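Local structure of SusD-like carbohydrate binding protein (Bacteroides vulgatus, 3LEW) at residues G28-N31 with Y32-E35; P43-G46 with A47-A51; D364-N367 with K368-L372. The protein probably binds carbohydrate at the outer membrane and is thought to take part in nutrient binding there. One frame throughout, in Å; residues are numbered along the deposited sequence. Where two conformers were deposited one is given.

Interaction 1 (G28-N31 with Y32-E35); sequences GGWN and YLME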
loop_
_atom_site.group_PDB
_atom_site.type_symbol
_atom_site.label_atom_id
_atom_site.label_comp_id
_atom_site.label_asym_id
_atom_site.label_seq_id
_atom_site.Cartn_x
_atom_site.Cartn_y
_atom_site.Cartn_z
ATOM N N GLY A 28 2.407 20.772 4.302
ATOM C CA GLY A 28 2.389 20.360 5.720
ATOM C C GLY A 28 1.527 19.118 5.952
ATOM O O GLY A 28 1.923 18.184 6.694
ATOM N N GLY A 29 0.351 19.085 5.315
ATOM C CA GLY A 29 -0.520 17.911 5.307
ATOM C C GLY A 29 0.194 16.663 4.809
ATOM O O GLY A 29 0.065 15.570 5.382
ATOM N N TRP A 30 0.920 16.807 3.695
ATOM C CA TRP A 30 1.663 15.682 3.105
ATOM C C TRP A 30 2.697 15.165 4.115
ATOM O O TRP A 30 2.792 13.954 4.394
ATOM C CB TRP A 30 2.362 16.108 1.801
ATOM C CG TRP A 30 3.175 14.960 1.248
ATOM C CD1 TRP A 30 4.509 14.791 1.341
ATOM C CD2 TRP A 30 2.650 13.798 0.625
ATOM N NE1 TRP A 30 4.884 13.595 0.767
ATOM C CE2 TRP A 30 3.759 12.956 0.314
ATOM C CE3 TRP A 30 1.353 13.379 0.272
ATOM C CZ2 TRP A 30 3.601 11.722 -0.341
ATOM C CZ3 TRP A 30 1.196 12.161 -0.368
ATOM C CH2 TRP A 30 2.330 11.340 -0.665
ATOM N N ASN A 31 3.492 16.087 4.659
ATOM C CA ASN A 31 4.494 15.773 5.686
ATOM C C ASN A 31 3.843 15.032 6.865
ATOM O O ASN A 31 4.338 14.025 7.358
ATOM C CB ASN A 31 5.161 17.055 6.198
ATOM C CG ASN A 31 6.480 16.788 6.898
ATOM O OD1 ASN A 31 7.489 16.499 6.248
ATOM N ND2 ASN A 31 6.487 16.897 8.218
ATOM N N TYR A 32 2.719 15.569 7.339
ATOM C CA TYR A 32 2.040 14.931 8.464
ATOM C C TYR A 32 1.623 13.503 8.132
ATOM O O TYR A 32 1.782 12.608 8.982
ATOM C CB TYR A 32 0.792 15.763 8.868
ATOM C CG TYR A 32 0.154 15.328 10.146
ATOM C CD1 TYR A 32 0.712 15.668 11.371
ATOM C CD2 TYR A 32 -1.028 14.623 10.154
ATOM C CE1 TYR A 32 0.124 15.250 12.570
ATOM C CE2 TYR A 32 -1.605 14.213 11.348
ATOM C CZ TYR A 32 -1.018 14.534 12.543
ATOM O OH TYR A 32 -1.632 14.128 13.726
ATOM N N LEU A 33 1.091 13.283 6.913
ATOM C CA LEU A 33 0.652 11.969 6.478
ATOM C C LEU A 33 1.799 10.974 6.509
ATOM O O LEU A 33 1.619 9.854 6.944
ATOM C CB LEU A 33 0.104 12.052 5.066
ATOM C CG LEU A 33 -0.366 10.804 4.421
ATOM C CD1 LEU A 33 -1.501 10.169 5.242
ATOM C CD2 LEU A 33 -0.840 11.062 2.940
HETATM N N MSE A 34 2.946 11.430 6.017
HETATM C CA MSE A 34 4.117 10.537 5.820
HETATM C C MSE A 34 5.021 10.348 6.999
HETATM O O MSE A 34 5.635 9.232 7.174
HETATM C CB MSE A 34 4.907 10.991 4.599
HETATM C CG MSE A 34 4.149 10.930 3.291
HETATM SE SE MSE A 34 3.628 9.075 2.807
HETATM C CE MSE A 34 5.179 8.070 3.033
ATOM N N GLU A 35 5.106 11.356 7.848
ATOM C CA GLU A 35 6.135 11.422 8.886
ATOM C C GLU A 35 5.674 11.177 10.315
ATOM O O GLU A 35 6.526 11.034 11.209
ATOM C CB GLU A 35 6.821 12.788 8.846
ATOM C CG GLU A 35 7.695 13.035 7.651
ATOM C CD GLU A 35 9.024 12.251 7.717
ATOM O OE1 GLU A 35 9.867 12.544 8.599
ATOM O OE2 GLU A 35 9.212 11.336 6.912
#

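Interaction 2 (P43-G46 with A47-A51); sequences PGYG and AMLRA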
loop_
_atom_site.group_PDB
_atom_site.type_symbol
_atom_site.label_atom_id
_atom_site.label_comp_id
_atom_site.label_asym_id
_atom_site.label_seq_id
_atom_site.Cartn_x
_atom_site.Cartn_y
_atom_site.Cartn_z
ATOM N N PRO A 43 5.331 4.249 11.801
ATOM C CA PRO A 43 5.980 5.469 11.224
ATOM C C PRO A 43 5.198 6.068 10.082
ATOM O O PRO A 43 5.440 5.759 8.927
ATOM C CB PRO A 43 7.385 4.941 10.802
ATOM C CG PRO A 43 7.494 3.564 11.445
ATOM C CD PRO A 43 6.110 3.034 11.524
ATOM N N GLY A 44 4.183 6.883 10.384
ATOM C CA GLY A 44 3.371 7.492 9.336
ATOM C C GLY A 44 2.521 6.560 8.501
ATOM O O GLY A 44 2.252 5.398 8.908
ATOM N N TYR A 45 2.061 7.048 7.347
ATOM C CA TYR A 45 1.180 6.273 6.477
ATOM C C TYR A 45 1.729 4.904 6.058
ATOM O O TYR A 45 0.960 3.933 5.832
ATOM C CB TYR A 45 0.820 7.069 5.230
ATOM C CG TYR A 45 -0.064 6.337 4.246
ATOM C CD1 TYR A 45 -1.426 6.260 4.454
ATOM C CD2 TYR A 45 0.451 5.783 3.089
ATOM C CE1 TYR A 45 -2.244 5.615 3.541
ATOM C CE2 TYR A 45 -0.347 5.144 2.202
ATOM C CZ TYR A 45 -1.687 5.060 2.419
ATOM O OH TYR A 45 -2.539 4.441 1.531
ATOM N N GLY A 46 3.049 4.825 5.886
ATOM C CA GLY A 46 3.668 3.543 5.619
ATOM C C GLY A 46 3.397 2.442 6.618
ATOM O O GLY A 46 3.455 1.262 6.261
ATOM N N ALA A 47 3.145 2.781 7.882
ATOM C CA ALA A 47 2.672 1.800 8.833
ATOM C C ALA A 47 1.448 1.017 8.363
ATOM O O ALA A 47 1.350 -0.201 8.626
ATOM C CB ALA A 47 2.430 2.428 10.252
HETATM N N MSE A 48 0.482 1.680 7.727
HETATM C CA MSE A 48 -0.653 0.941 7.190
HETATM C C MSE A 48 -0.245 0.018 6.020
HETATM O O MSE A 48 -0.711 -1.119 5.941
HETATM C CB MSE A 48 -1.768 1.898 6.786
HETATM C CG MSE A 48 -2.531 2.465 8.024
HETATM SE SE MSE A 48 -1.787 4.138 8.603
HETATM C CE MSE A 48 -2.409 5.185 7.353
ATOM N N LEU A 49 0.686 0.467 5.177
ATOM C CA LEU A 49 1.183 -0.381 4.074
ATOM C C LEU A 49 1.846 -1.629 4.652
ATOM O O LEU A 49 1.665 -2.759 4.167
ATOM C CB LEU A 49 2.178 0.392 3.228
ATOM C CG LEU A 49 1.595 1.655 2.563
ATOM C CD1 LEU A 49 2.690 2.270 1.678
ATOM C CD2 LEU A 49 0.361 1.373 1.702
ATOM N N ARG A 50 2.603 -1.446 5.753
ATOM C CA ARG A 50 3.252 -2.585 6.381
ATOM C C ARG A 50 2.231 -3.538 7.013
ATOM O O ARG A 50 2.324 -4.764 6.836
ATOM C CB ARG A 50 4.319 -2.111 7.429
ATOM C CG ARG A 50 5.757 -1.988 6.918
ATOM C CD ARG A 50 6.004 -0.840 5.922
ATOM N NE ARG A 50 5.627 -1.209 4.548
ATOM C CZ ARG A 50 5.671 -0.387 3.510
ATOM N NH1 ARG A 50 5.993 0.912 3.652
ATOM N NH2 ARG A 50 5.374 -0.851 2.301
ATOM N N ALA A 51 1.250 -2.997 7.730
ATOM C CA ALA A 51 0.158 -3.793 8.268
ATOM C C ALA A 51 -0.498 -4.618 7.175
ATOM O O ALA A 51 -0.756 -5.813 7.367
ATOM C CB ALA A 51 -0.909 -2.893 8.985
#

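Interaction 3 (D364-N367 with K368-L372); sequences DAIN and KLNDL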
loop_
_atom_site.group_PDB
_atom_site.type_symbol
_atom_site.label_atom_id
_atom_site.label_comp_id
_atom_site.label_asym_id
_atom_site.label_seq_id
_atom_site.Cartn_x
_atom_site.Cartn_y
_atom_site.Cartn_z
ATOM N N ASP A 364 -6.092 -7.721 -24.968
ATOM C CA ASP A 364 -4.812 -7.065 -24.677
ATOM C C ASP A 364 -4.327 -7.271 -23.226
ATOM O O ASP A 364 -3.164 -7.035 -22.950
ATOM C CB ASP A 364 -4.862 -5.564 -25.020
ATOM C CG ASP A 364 -3.477 -4.918 -25.036
ATOM O OD1 ASP A 364 -2.627 -5.386 -25.841
ATOM O OD2 ASP A 364 -3.241 -3.948 -24.245
ATOM N N ALA A 365 -5.199 -7.751 -22.329
ATOM C CA ALA A 365 -4.823 -8.017 -20.953
ATOM C C ALA A 365 -3.543 -8.847 -20.862
ATOM O O ALA A 365 -2.644 -8.546 -20.092
ATOM C CB ALA A 365 -5.944 -8.713 -20.193
ATOM N N ILE A 366 -3.479 -9.910 -21.638
ATOM C CA ILE A 366 -2.361 -10.820 -21.532
ATOM C C ILE A 366 -1.068 -10.169 -22.004
ATOM O O ILE A 366 0.010 -10.542 -21.550
ATOM C CB ILE A 366 -2.630 -12.125 -22.274
ATOM C CG1 ILE A 366 -1.616 -13.187 -21.838
ATOM C CG2 ILE A 366 -2.670 -11.880 -23.771
ATOM C CD1 ILE A 366 -1.711 -14.465 -22.588
ATOM N N ASN A 367 -1.145 -9.184 -22.890
ATOM C CA ASN A 367 0.084 -8.570 -23.392
ATOM C C ASN A 367 0.733 -7.688 -22.324
ATOM O O ASN A 367 1.964 -7.672 -22.201
ATOM C CB ASN A 367 -0.216 -7.745 -24.624
ATOM C CG ASN A 367 -0.794 -8.578 -25.729
ATOM O OD1 ASN A 367 -0.345 -9.707 -25.949
ATOM N ND2 ASN A 367 -1.817 -8.051 -26.410
ATOM N N LYS A 368 -0.102 -6.970 -21.576
ATOM C CA LYS A 368 0.392 -6.121 -20.493
ATOM C C LYS A 368 0.985 -6.968 -19.373
ATOM O O LYS A 368 2.056 -6.649 -18.868
ATOM C CB LYS A 368 -0.685 -5.160 -19.994
ATOM C CG LYS A 368 -1.219 -4.235 -21.123
ATOM C CD LYS A 368 -0.205 -3.163 -21.480
ATOM C CE LYS A 368 -0.681 -2.196 -22.575
ATOM N NZ LYS A 368 -0.875 -2.720 -23.956
ATOM N N LEU A 369 0.332 -8.075 -19.043
ATOM C CA LEU A 369 0.875 -9.026 -18.093
ATOM C C LEU A 369 2.226 -9.589 -18.557
ATOM O O LEU A 369 3.194 -9.637 -17.801
ATOM C CB LEU A 369 -0.128 -10.163 -17.875
ATOM C CG LEU A 369 0.226 -11.215 -16.828
ATOM C CD1 LEU A 369 0.470 -10.568 -15.415
ATOM C CD2 LEU A 369 -0.853 -12.313 -16.800
ATOM N N ASN A 370 2.286 -9.986 -19.825
ATOM C CA ASN A 370 3.507 -10.541 -20.393
ATOM C C ASN A 370 4.629 -9.513 -20.515
ATOM O O ASN A 370 5.787 -9.892 -20.464
ATOM C CB ASN A 370 3.229 -11.200 -21.743
ATOM C CG ASN A 370 2.689 -12.626 -21.597
ATOM O OD1 ASN A 370 2.811 -13.232 -20.526
ATOM N ND2 ASN A 370 2.084 -13.153 -22.650
ATOM N N ASP A 371 4.306 -8.236 -20.732
ATOM C CA ASP A 371 5.332 -7.164 -20.752
ATOM C C ASP A 371 6.069 -7.133 -19.384
ATOM O O ASP A 371 7.304 -7.038 -19.338
ATOM C CB ASP A 371 4.734 -5.757 -20.971
ATOM C CG ASP A 371 4.231 -5.518 -22.373
ATOM O OD1 ASP A 371 4.752 -6.148 -23.342
ATOM O OD2 ASP A 371 3.294 -4.650 -22.501
ATOM N N LEU A 372 5.299 -7.168 -18.287
ATOM C CA LEU A 372 5.889 -7.139 -16.957
ATOM C C LEU A 372 6.682 -8.422 -16.736
ATOM O O LEU A 372 7.823 -8.390 -16.283
ATOM C CB LEU A 372 4.825 -6.995 -15.885
ATOM C CG LEU A 372 5.292 -7.017 -14.435
ATOM C CD1 LEU A 372 6.411 -5.979 -14.140
ATOM C CD2 LEU A 372 4.058 -6.792 -13.518
HETATM O O HOH W 1 1.938 -11.212 -25.005
#

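Interaction 1 (G28-N31 with Y32-E35)
The last two turns of helix 19-35 run from G28 to E35, where each of the amides of Y32, L33, M34 and E35 bonds to the carbonyl four residues back, from Y32 N to G28 O at 2.8 Å through to E35 N to N31 O at 2.8 Å. The side-chain contact belongs mainly to W30 and M34, a selenomethionine one turn later. M34 has its CG on the backbone-N side (chi1 -62°), which sets that methylene over a face of the indole: M34 CG is 3.6 Å from W30 CE2, and a CH-pi contact of 4.0 Å joins it to the centroid of the five-membered ring. The next bend, at chi2, brings M34 SE obliquely to the six-membered ring, 4.6 Å from its centroid, in a Met-aromatic contact. L33 adds its CD2, 4.0 Å from W30 CZ3, and L124 of helix 111-135 touches both W30 and L33. The indole also meets the rings of H198, W256 and H258. E35 turns its carboxylate out of the contact, to Q260, H258 and the backbone amides of N266 and A267, while Y32 lies on helix 81-103. The chemistry is therefore divided: the selenium, standing where methionine has sulfur, and apolar carbons pack against the buried indole, whereas the buried acid at the helix end draws its hydrogen bonds from other parts of the chain.

Interaction 2 (P43-G46 with A47-A51)
G44 O and Y45 O accept the amides of A47 and M48, at 2.9 Å from A47 N and 3.0 Å from M48 N, and each bond spans three residues with its donor well above the carbonyl plane. One residue later the spacing widens to four, R50 N giving its hydrogen to G46 O at 2.9 Å. This is the first turn of helix 46-54, wound tightly like a 3-10 helix before it settles into alpha geometry, and G44, with positive phi, leads the chain into it. P43 lies against the turn through its ring, its CD 3.9 Å from A47 CB. The Y45 ring reaches forward because its CG stands opposite the backbone N (chi1 179°), and two side chains of the next turn meet it obliquely. L49 CD2 is 3.9 Å from Y45 CE2; the terminal methyl of the selenomethionine M48 comes to the CD1 side, its chain crossing the tyrosine at about a right angle, though the modelled approach is so short that its detail is doubtful. F127 also meets the Y45 ring. R50 folds back over the turn, its guanidinium held by Q270 through NH1 and by the carbonyl of G404 through NH2. L49 CB sits 3.5 Å above the guanidinium plane, over its centre, and R50 CD lies 3.3 Å from G46 O.

Interaction 3 (D364-N367 with K368-L372)
D364 uses both carboxylate oxygens within this one turn of chain. OD2 offers its syn lone pair to K368 in a salt bridge, 2.7 Å from K368 NZ, and is shared with K357 of helix 346-359. OD1 is met on its anti side by the amide of N367, with N367 ND2 2.8 Å away in a nearly straight bond (176°) that lies in the amide plane but well out of the carboxylate plane. The lysine gets back to the acid by bending at chi2 (-74°) and again at its last torsion, curling its end over the start of the helix. Replacing D364 by an alanine would probably deprive K368 and K357 of a shared counter-charge and lose the bond that fixes N367 ND2. D364 O also receives N367 N at 2.9 Å, with only a weak bond from K368 N, as helix 365-376 gets under way; the regular i to i+4 ladder follows, with N370 N to I366 O at 2.9 Å. In this SusD-family region, of the TPR clan, the helix packs between helices 346-359 and 387-401, with A365 and L372 touching both. A water bridges N367 OD1, to which it donates at 2.9 Å, and N370 ND2, while N370 OD1 takes the amide of I381. I366 CG1 runs alongside the N370 side chain, 3.8 Å from N370 ND2.

In the fold
All three contacts are local and come in series along the chain, so none nests in or crosses another. Interaction 1 finishes helix 19-35; a loop follows, and interaction 2 turns it into helix 46-54. That loop returns to the helix it left: L33 O and Y45 N, 2.9 Å apart, form a probable hydrogen bond, and M34 SE packs on Y45 CB, so the two contacts touch although their centres lie 13 Å apart. Both belong to the N-terminal family region. Interaction 3 comes some 310 residues later, in helix 365-376 of the SusD-family region, across the chain's centre from interaction 1, with nearest atoms about 22 Å apart.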